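Local coordinates for A rubisco-like protein (Burkholderia fungorum, PDB 3NWR), which has no established reaction but resembles the large chain of ribulose bisphosphate carboxylase and is classed as a lyase, at residues I21-P24 / L25-R29; P419-R422 / R423-F427; V258-I262 / N263-F267; T152-T156 / D157-R161. All coordinates share one frame; numbering follows the deposited sequence.

Contact 1. Residues I21-P24 / L25-R29; sequences IETP and LDPAR. With SO4 (sulfate ion), chain D.
Thr-23 turns its hydroxyl forward past Pro-24 to take the backbone N-H of Leu-25, OG1 to N 3.0 Å, with an N-H...O angle of 153°. The side chains of Thr-23 and Leu-25 cross at about a right angle, CB of Leu-25 resting against the same hydroxyl oxygen. With chi1 at 178° OG1 stands opposite the backbone N of Thr-23 and beside its carbonyl carbon, which carries it toward the turn while CG2 is left to lie against CA of Pro-27 at 4.1 Å. OG1 has a second partner, the carbonyl O of Glu-123. CD2 of Leu-25 meets CG of Pro-24 at 4.3 Å, a thin apolar touch. Ile-21, two residues before Thr-23, brings CD1 to 3.9 Å from Pro-27 O, in the first turn of the helix.

Beyond the turn the carboxylate of Asp-26 reaches forward to Arg-29 N, whose N-H meets OD2 at 2.9 Å on the anti side, 29° out of the carboxylate plane. A sulfate, probably from the crystallisation liquor, accepts at O3 from Asp-26 N (2.9 Å) and from NH1 of Arg-29 (3.2 Å), O3 lying in the guanidinium plane. Strand 14-23 thus passes through an ST turn into helix 27-37, an Asp N-cap starting the first helix of the rubisco-like N-terminal alpha/beta domain.

Contact 2. Residues P419-R422 / R423-F427; sequences PELR and RALAF
Leu-421 and Leu-425, one helical turn apart, make the apolar side of this contact: CG of Leu-421 lies 4.1 Å from CD1 of Leu-425, and the two side chains cross obliquely. With chi1 at 177° Leu-421 swings CG beside its own carbonyl carbon, so that a side chain that starts out away from the next turn ends against it. Their backbones are joined as well, Leu-425 N giving its hydrogen to Leu-421 O at 2.9 Å. Ala-424 sets its small CB 3.4 Å from Leu-421 O, near Glu-420 O too, and packs on Ser-397 of helix 391-407. Gln-400 of that helix bonds Glu-420 OE1 through NE2 and accepts Leu-421 N at OE1.

On the solvent side the long side chains are exposed but return to the protein. Arg-423 folds at chi2 and chi3, keeping CG 3.1 Å from Pro-419 O, while its guanidinium leads away to a salt bridge with Asp-389. Arg-422 bends at chi3 and turns NH1 back to Ala-415 O, and CB of exposed Ala-426 lies 3.6 Å from Arg-422 O. This is the C-terminal alpha-helix, carrying an i to i+4 leucine pair and docked on helix 391-407 through Glu-420 and Ala-424.

Contact 3. Residues V258-I262 / N263-F267; sequences VMASI and NWCGF
Ser-261 O, the last carbonyl of strand 257-261, receives the N-H of Cys-265 at 3.0 Å and a weak second one from Trp-264 N at 3.1 Å. Ser-261 is itself the centre of an inverse gamma turn, and its N is bonded to Thr-237 OG1. One residue on, Ile-262 O takes Gly-266 N at 2.8 Å. Those bonds close the short helix 262-265; Gly-266, phi +92°, is the first residue to leave helical angles and is also the N-cap position of helix 267-276.

Ser-261 holds the N-cap position of the short helix, but its OG makes no capping bond and goes to Asn-286 ND2; the same asparagine accepts from Trp-264 NE1 at OD1, and its backbone O receives Asn-263 ND2. Asn-263 OD1 in turn is bonded to Tyr-304 OH, which fixes the rotation of the amide. Apolar touches accompany these bonds: CB of Ser-261 comes obliquely to CD1 of Trp-264 at 3.8 Å, Asn-263 CB sits over the indole face, and SG of Cys-265 meets Ala-260 CB at 4.1 Å. Trp-264 also packs on Ala-111 of the second subunit. The segment is a strand-to-helix connection at the C-terminal end of a barrel strand, as in the beta/alpha units of a TIM barrel.

Contact 4. Residues T152-T156 / D157-R161; sequences TRALT and DVKDR. With SO4 (sulfate ion), chain C.
Arg-153 bonds across to Val-158 and Arg-161 with its guanidinium. Just before it, Thr-152 gives its carbonyl O to both the N and the OG1 of Thr-156, which approach from opposite faces of the carbonyl plane. Arg-153 follows with CG beside its backbone N (chi1 -71°) and a chain extended to NE, running along the loop that leaves the helix. NH1 meets Val-158 O at 2.9 Å from well above the carbonyl plane, and Arg-161 O at 2.8 Å. NH2 reaches that last oxygen too, at 3.2 Å, making an end-on grip on one atom. The carbonyl oxygens of Val-158 and Arg-161 lie close to the guanidinium plane, whereas Lys-159 O stands over one face. Asp-375 makes a salt bridge to NH2, which probably balances the buried charge.

Ala-154 O takes one hydrogen of a water that also reaches Asp-157 OD1. Thr-156 lays OG1 3.4 Å from CG2 of Val-158; its chi1 of 57° puts that oxygen between its own N and carbonyl carbon, where it reaches Thr-152 O.

Farther on, CG1 of Val-158 covers the centre of the Arg-161 guanidinium, whose NH1 pairs with Asp-192 and whose NH2 holds O2 of a sulfate at 3.0 Å. That ion, probably from the crystallisation liquor, is also bonded by Arg-399 NH1 and Arg-228 NH2. With Asp-157 at positive phi, Val-158 N bonded to Arg-153 O at 3.1 Å and Asp-157 N weakly to Ala-154 O, helix 148-156 closes in a Schellman motif before strand 163-165 of the barrel.

In the fold
Contact 3 is the buried one, its centre about 11 Å from the centre of the chain, and it also meets the second subunit; contacts 1, 2 and 4 are partly buried and farther out. Contact 1 belongs to the N-terminal domain, whereas the other three share the catalytic domain. Contacts 3 and 4 come closest, nearest atoms about 9 Å apart, and each adjoins a strand of the parallel sheet, one leaving strand 257-261, the other leading to strand 163-165. Contact 2 is helix alone and uses leucine packing with exposed arginines that return to the protein. Sulfates sit at contacts 1 and 4, whose arginines bind them, while contact 3 satisfies its polar groups through neighbouring side chains and backbone.

Contact 1. Residues I21-P24 / L25-R29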
loop_
_atom_site.group_PDB
_atom_site.type_symbol
_atom_site.label_atom_id
_atom_site.label_comp_id
_atom_site.label_asym_id
_atom_site.label_seq_id
_atom_site.Cartn_x
_atom_site.Cartn_y
_atom_site.Cartn_z
ATOM N N ILE A 21 -15.882 5.597 -11.858
ATOM C CA ILE A 21 -16.572 5.913 -10.620
ATOM C C ILE A 21 -18.000 5.393 -10.643
ATOM O O ILE A 21 -18.563 5.134 -11.708
ATOM C CB ILE A 21 -16.573 7.422 -10.307
ATOM C CG1 ILE A 21 -17.385 8.197 -11.352
ATOM C CG2 ILE A 21 -15.144 7.934 -10.219
ATOM C CD1 ILE A 21 -17.682 9.637 -10.932
ATOM N N GLU A 22 -18.552 5.194 -9.455
ATOM C CA GLU A 22 -19.924 4.733 -9.303
ATOM C C GLU A 22 -20.568 5.560 -8.205
ATOM O O GLU A 22 -19.985 5.756 -7.139
ATOM C CB GLU A 22 -19.942 3.254 -8.930
ATOM C CG GLU A 22 -21.333 2.646 -8.793
ATOM C CD GLU A 22 -21.270 1.244 -8.215
ATOM O OE1 GLU A 22 -20.693 0.355 -8.886
ATOM O OE2 GLU A 22 -21.773 1.051 -7.090
ATOM N N THR A 23 -21.777 6.056 -8.465
ATOM C CA THR A 23 -22.443 6.950 -7.527
ATOM C C THR A 23 -23.926 7.025 -7.873
ATOM O O THR A 23 -24.289 6.961 -9.047
ATOM C CB THR A 23 -21.837 8.377 -7.581
ATOM O OG1 THR A 23 -22.542 9.245 -6.686
ATOM C CG2 THR A 23 -21.895 8.948 -9.011
ATOM N N PRO A 24 -24.789 7.138 -6.852
ATOM C CA PRO A 24 -26.207 7.339 -7.158
ATOM C C PRO A 24 -26.468 8.811 -7.458
ATOM O O PRO A 24 -27.572 9.170 -7.882
ATOM C CB PRO A 24 -26.893 6.937 -5.860
ATOM C CG PRO A 24 -25.916 7.314 -4.795
ATOM C CD PRO A 24 -24.539 7.077 -5.400
ATOM N N LEU A 25 -25.460 9.652 -7.230
ATOM C CA LEU A 25 -25.567 11.081 -7.488
ATOM C C LEU A 25 -25.170 11.386 -8.932
ATOM O O LEU A 25 -24.949 10.473 -9.732
ATOM C CB LEU A 25 -24.697 11.872 -6.497
ATOM C CG LEU A 25 -24.842 11.475 -5.022
ATOM C CD1 LEU A 25 -23.918 12.303 -4.140
ATOM C CD2 LEU A 25 -26.292 11.593 -4.551
ATOM N N ASP A 26 -25.084 12.667 -9.271
ATOM C CA ASP A 26 -24.685 13.077 -10.614
ATOM C C ASP A 26 -23.193 12.836 -10.840
ATOM O O ASP A 26 -22.367 13.417 -10.139
ATOM C CB ASP A 26 -24.984 14.561 -10.815
ATOM C CG ASP A 26 -24.584 15.048 -12.187
ATOM O OD1 ASP A 26 -25.241 14.641 -13.166
ATOM O OD2 ASP A 26 -23.612 15.832 -12.286
ATOM N N PRO A 27 -22.843 11.977 -11.812
ATOM C CA PRO A 27 -21.420 11.668 -12.037
ATOM C C PRO A 27 -20.551 12.898 -12.285
ATOM O O PRO A 27 -19.439 12.964 -11.761
ATOM C CB PRO A 27 -21.446 10.768 -13.273
ATOM C CG PRO A 27 -22.778 10.058 -13.171
ATOM C CD PRO A 27 -23.728 11.099 -12.602
ATOM N N ALA A 28 -21.030 13.863 -13.064
ATOM C CA ALA A 28 -20.220 15.040 -13.349
ATOM C C ALA A 28 -19.933 15.859 -12.097
ATOM O O ALA A 28 -18.820 16.345 -11.915
ATOM C CB ALA A 28 -20.885 15.910 -14.418
ATOM N N ARG A 29 -20.935 16.015 -11.231
ATOM C CA ARG A 29 -20.744 16.744 -9.982
ATOM C C ARG A 29 -19.733 16.019 -9.099
ATOM O O ARG A 29 -18.843 16.640 -8.512
ATOM C CB ARG A 29 -22.062 16.901 -9.232
ATOM C CG ARG A 29 -21.934 17.743 -7.973
ATOM C CD ARG A 29 -22.999 17.387 -6.948
ATOM N NE ARG A 29 -22.434 17.344 -5.601
ATOM C CZ ARG A 29 -22.858 16.527 -4.644
ATOM N NH1 ARG A 29 -23.855 15.687 -4.885
ATOM N NH2 ARG A 29 -22.283 16.549 -3.446
HETATM S S SO4 D . -26.718 15.343 -7.193
HETATM O O1 SO4 D . -26.709 15.619 -5.759
HETATM O O2 SO4 D . -27.550 14.174 -7.462
HETATM O O3 SO4 D . -25.361 15.100 -7.661
HETATM O O4 SO4 D . -27.264 16.503 -7.895
#

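Contact 2. Residues P419-R422 / R423-F427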
loop_
_atom_site.group_PDB
_atom_site.type_symbol
_atom_site.label_atom_id
_atom_site.label_comp_id
_atom_site.label_asym_id
_atom_site.label_seq_id
_atom_site.Cartn_x
_atom_site.Cartn_y
_atom_site.Cartn_z
ATOM N N PRO A 419 12.001 -35.000 -27.060
ATOM C CA PRO A 419 11.489 -35.918 -26.037
ATOM C C PRO A 419 11.090 -35.236 -24.731
ATOM O O PRO A 419 10.055 -35.573 -24.158
ATOM C CB PRO A 419 12.666 -36.869 -25.802
ATOM C CG PRO A 419 13.449 -36.815 -27.059
ATOM C CD PRO A 419 13.330 -35.407 -27.547
ATOM N N GLU A 420 11.897 -34.288 -24.271
ATOM C CA GLU A 420 11.607 -33.610 -23.015
ATOM C C GLU A 420 10.282 -32.861 -23.102
ATOM O O GLU A 420 9.444 -32.947 -22.203
ATOM C CB GLU A 420 12.749 -32.656 -22.656
ATOM C CG GLU A 420 14.030 -33.359 -22.211
ATOM C CD GLU A 420 14.952 -33.736 -23.366
ATOM O OE1 GLU A 420 14.565 -33.595 -24.545
ATOM O OE2 GLU A 420 16.086 -34.177 -23.082
ATOM N N LEU A 421 10.107 -32.127 -24.195
ATOM C CA LEU A 421 8.856 -31.422 -24.471
ATOM C C LEU A 421 7.666 -32.378 -24.596
ATOM O O LEU A 421 6.605 -32.165 -24.001
ATOM C CB LEU A 421 9.001 -30.592 -25.749
ATOM C CG LEU A 421 7.754 -29.839 -26.213
ATOM C CD1 LEU A 421 7.265 -28.873 -25.113
ATOM C CD2 LEU A 421 8.041 -29.089 -27.496
ATOM N N ARG A 422 7.844 -33.445 -25.371
ATOM C CA ARG A 422 6.776 -34.425 -25.565
ATOM C C ARG A 422 6.332 -35.015 -24.224
ATOM O O ARG A 422 5.133 -35.122 -23.936
ATOM C CB ARG A 422 7.246 -35.531 -26.516
ATOM C CG ARG A 422 6.131 -36.446 -27.006
ATOM C CD ARG A 422 6.632 -37.348 -28.129
ATOM N NE ARG A 422 7.700 -38.245 -27.690
ATOM C CZ ARG A 422 8.968 -38.175 -28.096
ATOM N NH1 ARG A 422 9.359 -37.238 -28.959
ATOM N NH2 ARG A 422 9.856 -39.050 -27.637
ATOM N N ARG A 423 7.306 -35.372 -23.392
ATOM C CA ARG A 423 7.018 -35.918 -22.068
ATOM C C ARG A 423 6.294 -34.908 -21.172
ATOM O O ARG A 423 5.403 -35.262 -20.412
ATOM C CB ARG A 423 8.314 -36.385 -21.400
ATOM C CG ARG A 423 8.932 -37.610 -22.040
ATOM C CD ARG A 423 8.130 -38.847 -21.694
ATOM N NE ARG A 423 8.141 -39.113 -20.257
ATOM C CZ ARG A 423 8.988 -39.945 -19.658
ATOM N NH1 ARG A 423 9.897 -40.594 -20.374
ATOM N NH2 ARG A 423 8.927 -40.129 -18.345
ATOM N N ALA A 424 6.684 -33.642 -21.265
ATOM C CA ALA A 424 6.028 -32.599 -20.490
ATOM C C ALA A 424 4.565 -32.455 -20.898
ATOM O O ALA A 424 3.675 -32.378 -20.050
ATOM C CB ALA A 424 6.759 -31.279 -20.673
ATOM N N LEU A 425 4.313 -32.422 -22.202
ATOM C CA LEU A 425 2.947 -32.215 -22.678
ATOM C C LEU A 425 2.039 -33.357 -22.242
ATOM O O LEU A 425 0.877 -33.145 -21.900
ATOM C CB LEU A 425 2.933 -32.057 -24.198
ATOM C CG LEU A 425 3.632 -30.791 -24.711
ATOM C CD1 LEU A 425 3.741 -30.797 -26.233
ATOM C CD2 LEU A 425 2.909 -29.531 -24.220
ATOM N N ALA A 426 2.581 -34.569 -22.248
ATOM C CA ALA A 426 1.822 -35.741 -21.827
ATOM C C ALA A 426 1.558 -35.743 -20.319
ATOM O O ALA A 426 0.471 -36.101 -19.866
ATOM C CB ALA A 426 2.554 -37.014 -22.240
ATOM N N PHE A 427 2.561 -35.334 -19.548
ATOM C CA PHE A 427 2.484 -35.400 -18.091
ATOM C C PHE A 427 1.617 -34.305 -17.474
ATOM O O PHE A 427 0.754 -34.578 -16.636
ATOM C CB PHE A 427 3.887 -35.357 -17.486
ATOM C CG PHE A 427 3.898 -35.418 -15.984
ATOM C CD1 PHE A 427 3.830 -36.638 -15.328
ATOM C CD2 PHE A 427 3.987 -34.262 -15.228
ATOM C CE1 PHE A 427 3.843 -36.700 -13.947
ATOM C CE2 PHE A 427 3.997 -34.318 -13.848
ATOM C CZ PHE A 427 3.928 -35.537 -13.208
#

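Contact 3. Residues V258-I262 / N263-F267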
loop_
_atom_site.group_PDB
_atom_site.type_symbol
_atom_site.label_atom_id
_atom_site.label_comp_id
_atom_site.label_asym_id
_atom_site.label_seq_id
_atom_site.Cartn_x
_atom_site.Cartn_y
_atom_site.Cartn_z
ATOM N N VAL A 258 18.605 -7.650 -6.495
ATOM C CA VAL A 258 17.861 -7.711 -5.241
ATOM C C VAL A 258 16.363 -7.596 -5.518
ATOM O O VAL A 258 15.940 -6.903 -6.444
ATOM C CB VAL A 258 18.296 -6.627 -4.239
ATOM C CG1 VAL A 258 19.722 -6.902 -3.761
ATOM C CG2 VAL A 258 18.190 -5.247 -4.867
ATOM N N MET A 259 15.581 -8.290 -4.704
ATOM C CA MET A 259 14.128 -8.292 -4.801
ATOM C C MET A 259 13.568 -7.549 -3.594
ATOM O O MET A 259 14.141 -7.600 -2.506
ATOM C CB MET A 259 13.647 -9.740 -4.790
ATOM C CG MET A 259 12.203 -9.958 -4.386
ATOM S SD MET A 259 11.937 -11.749 -4.369
ATOM C CE MET A 259 10.394 -11.835 -3.460
ATOM N N ALA A 260 12.454 -6.851 -3.787
ATOM C CA ALA A 260 11.779 -6.146 -2.692
ATOM C C ALA A 260 10.269 -6.242 -2.845
ATOM O O ALA A 260 9.756 -6.173 -3.961
ATOM C CB ALA A 260 12.219 -4.672 -2.643
ATOM N N SER A 261 9.573 -6.413 -1.724
ATOM C CA SER A 261 8.111 -6.385 -1.706
ATOM C C SER A 261 7.680 -4.928 -1.741
ATOM O O SER A 261 7.529 -4.272 -0.704
ATOM C CB SER A 261 7.580 -7.080 -0.457
ATOM O OG SER A 261 7.887 -8.459 -0.513
ATOM N N ILE A 262 7.500 -4.420 -2.956
ATOM C CA ILE A 262 7.306 -2.982 -3.148
ATOM C C ILE A 262 6.178 -2.352 -2.331
ATOM O O ILE A 262 6.335 -1.256 -1.811
ATOM C CB ILE A 262 7.141 -2.624 -4.637
ATOM C CG1 ILE A 262 6.102 -3.537 -5.312
ATOM C CG2 ILE A 262 8.499 -2.735 -5.338
ATOM C CD1 ILE A 262 5.701 -3.097 -6.750
ATOM N N ASN A 263 5.031 -3.020 -2.235
ATOM C CA ASN A 263 3.904 -2.397 -1.552
ATOM C C ASN A 263 4.203 -2.090 -0.089
ATOM O O ASN A 263 3.765 -1.072 0.441
ATOM C CB ASN A 263 2.655 -3.258 -1.658
ATOM C CG ASN A 263 2.188 -3.403 -3.080
ATOM O OD1 ASN A 263 2.131 -2.412 -3.828
ATOM N ND2 ASN A 263 1.880 -4.633 -3.482
ATOM N N TRP A 264 4.963 -2.974 0.546
ATOM C CA TRP A 264 5.215 -2.843 1.972
ATOM C C TRP A 264 6.466 -2.027 2.244
ATOM O O TRP A 264 6.601 -1.405 3.302
ATOM C CB TRP A 264 5.314 -4.235 2.599
ATOM C CG TRP A 264 4.223 -5.157 2.127
ATOM C CD1 TRP A 264 4.379 -6.386 1.562
ATOM C CD2 TRP A 264 2.809 -4.903 2.154
ATOM N NE1 TRP A 264 3.151 -6.920 1.247
ATOM C CE2 TRP A 264 2.172 -6.034 1.602
ATOM C CE3 TRP A 264 2.024 -3.840 2.601
ATOM C CZ2 TRP A 264 0.784 -6.125 1.481
ATOM C CZ3 TRP A 264 0.637 -3.935 2.475
ATOM C CH2 TRP A 264 0.043 -5.071 1.931
ATOM N N CYS A 265 7.376 -2.009 1.280
ATOM C CA CYS A 265 8.555 -1.151 1.353
ATOM C C CYS A 265 8.164 0.305 1.144
ATOM O O CYS A 265 8.621 1.187 1.891
ATOM C CB CYS A 265 9.583 -1.576 0.305
ATOM S SG CYS A 265 10.391 -3.154 0.685
ATOM N N GLY A 266 7.306 0.550 0.148
ATOM C CA GLY A 266 6.834 1.892 -0.156
ATOM C C GLY A 266 7.641 2.653 -1.190
ATOM O O GLY A 266 8.844 2.417 -1.357
ATOM N N PHE A 267 6.983 3.586 -1.874
ATOM C CA PHE A 267 7.674 4.393 -2.878
ATOM C C PHE A 267 8.872 5.122 -2.270
ATOM O O PHE A 267 9.920 5.223 -2.900
ATOM C CB PHE A 267 6.732 5.433 -3.493
ATOM C CG PHE A 267 5.552 4.850 -4.235
ATOM C CD1 PHE A 267 5.746 4.124 -5.406
ATOM C CD2 PHE A 267 4.251 5.050 -3.779
ATOM C CE1 PHE A 267 4.663 3.590 -6.116
ATOM C CE2 PHE A 267 3.152 4.532 -4.475
ATOM C CZ PHE A 267 3.359 3.799 -5.654
#

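Contact 4. Residues T152-T156 / D157-R161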
loop_
_atom_site.group_PDB
_atom_site.type_symbol
_atom_site.label_atom_id
_atom_site.label_comp_id
_atom_site.label_asym_id
_atom_site.label_seq_id
_atom_site.Cartn_x
_atom_site.Cartn_y
_atom_site.Cartn_z
ATOM N N THR A 152 19.325 -6.803 -17.786
ATOM C CA THR A 152 19.052 -8.142 -17.310
ATOM C C THR A 152 19.570 -9.191 -18.297
ATOM O O THR A 152 20.128 -10.215 -17.889
ATOM C CB THR A 152 17.545 -8.333 -17.050
ATOM O OG1 THR A 152 17.077 -7.276 -16.201
ATOM C CG2 THR A 152 17.276 -9.673 -16.379
ATOM N N ARG A 153 19.395 -8.935 -19.594
ATOM C CA ARG A 153 19.964 -9.823 -20.606
ATOM C C ARG A 153 21.484 -9.879 -20.503
ATOM O O ARG A 153 22.078 -10.955 -20.576
ATOM C CB ARG A 153 19.550 -9.390 -22.010
ATOM C CG ARG A 153 18.080 -9.651 -22.328
ATOM C CD ARG A 153 17.853 -9.520 -23.835
ATOM N NE ARG A 153 16.514 -9.932 -24.251
ATOM C CZ ARG A 153 16.108 -11.198 -24.318
ATOM N NH1 ARG A 153 16.924 -12.192 -23.976
ATOM N NH2 ARG A 153 14.872 -11.466 -24.724
ATOM N N ALA A 154 22.108 -8.724 -20.312
ATOM C CA ALA A 154 23.560 -8.678 -20.183
ATOM C C ALA A 154 24.034 -9.484 -18.975
ATOM O O ALA A 154 25.009 -10.239 -19.063
ATOM C CB ALA A 154 24.036 -7.245 -20.100
ATOM N N LEU A 155 23.336 -9.334 -17.847
ATOM C CA LEU A 155 23.728 -10.006 -16.619
ATOM C C LEU A 155 23.451 -11.506 -16.615
ATOM O O LEU A 155 24.115 -12.248 -15.903
ATOM C CB LEU A 155 23.059 -9.337 -15.404
ATOM C CG LEU A 155 23.673 -7.981 -15.043
ATOM C CD1 LEU A 155 22.741 -7.142 -14.164
ATOM C CD2 LEU A 155 25.024 -8.185 -14.351
ATOM N N THR A 156 22.461 -11.956 -17.387
ATOM C CA THR A 156 22.178 -13.385 -17.471
ATOM C C THR A 156 22.850 -14.022 -18.694
ATOM O O THR A 156 22.824 -15.247 -18.861
ATOM C CB THR A 156 20.653 -13.657 -17.557
ATOM O OG1 THR A 156 20.115 -12.964 -18.681
ATOM C CG2 THR A 156 19.943 -13.178 -16.302
ATOM N N ASP A 157 23.454 -13.179 -19.527
ATOM C CA ASP A 157 24.017 -13.588 -20.817
ATOM C C ASP A 157 22.992 -14.336 -21.670
ATOM O O ASP A 157 23.299 -15.374 -22.263
ATOM C CB ASP A 157 25.280 -14.431 -20.622
ATOM C CG ASP A 157 26.102 -14.555 -21.896
ATOM O OD1 ASP A 157 26.075 -13.613 -22.718
ATOM O OD2 ASP A 157 26.778 -15.590 -22.068
ATOM N N VAL A 158 21.771 -13.808 -21.715
ATOM C CA VAL A 158 20.694 -14.402 -22.517
ATOM C C VAL A 158 20.226 -13.442 -23.603
ATOM O O VAL A 158 19.713 -12.368 -23.312
ATOM C CB VAL A 158 19.500 -14.811 -21.642
ATOM C CG1 VAL A 158 18.415 -15.429 -22.513
ATOM C CG2 VAL A 158 19.942 -15.787 -20.548
ATOM N N LYS A 159 20.374 -13.833 -24.868
ATOM C CA LYS A 159 20.256 -12.855 -25.953
ATOM C C LYS A 159 18.998 -12.875 -26.817
ATOM O O LYS A 159 18.426 -11.814 -27.104
ATOM C CB LYS A 159 21.508 -12.894 -26.835
ATOM C CG LYS A 159 22.762 -12.477 -26.083
ATOM C CD LYS A 159 22.522 -11.180 -25.318
ATOM C CE LYS A 159 23.716 -10.794 -24.449
ATOM N NZ LYS A 159 23.483 -9.486 -23.773
ATOM N N ASP A 160 18.572 -14.064 -27.227
ATOM C CA ASP A 160 17.528 -14.202 -28.248
ATOM C C ASP A 160 16.494 -15.242 -27.854
ATOM O O ASP A 160 16.093 -16.085 -28.668
ATOM C CB ASP A 160 18.144 -14.599 -29.592
ATOM C CG ASP A 160 18.968 -13.483 -30.210
ATOM O OD1 ASP A 160 18.426 -12.374 -30.395
ATOM O OD2 ASP A 160 20.158 -13.718 -30.511
ATOM N N ARG A 161 16.085 -15.182 -26.592
ATOM C CA ARG A 161 15.069 -16.063 -26.023
ATOM C C ARG A 161 14.694 -15.451 -24.679
ATOM O O ARG A 161 15.410 -14.586 -24.185
ATOM C CB ARG A 161 15.613 -17.469 -25.791
ATOM C CG ARG A 161 16.831 -17.541 -24.872
ATOM C CD ARG A 161 17.159 -18.986 -24.542
ATOM N NE ARG A 161 18.330 -19.117 -23.677
ATOM C CZ ARG A 161 18.290 -19.043 -22.350
ATOM N NH1 ARG A 161 17.135 -18.815 -21.723
ATOM N NH2 ARG A 161 19.406 -19.199 -21.652
HETATM S S SO4 C . 22.285 -21.373 -22.309
HETATM O O1 SO4 C . 22.068 -22.320 -23.396
HETATM O O2 SO4 C . 22.034 -20.020 -22.800
HETATM O O3 SO4 C . 23.664 -21.484 -21.838
HETATM O O4 SO4 C . 21.362 -21.682 -21.223
HETATM O O HOH W 1 26.395 -10.741 -21.490
#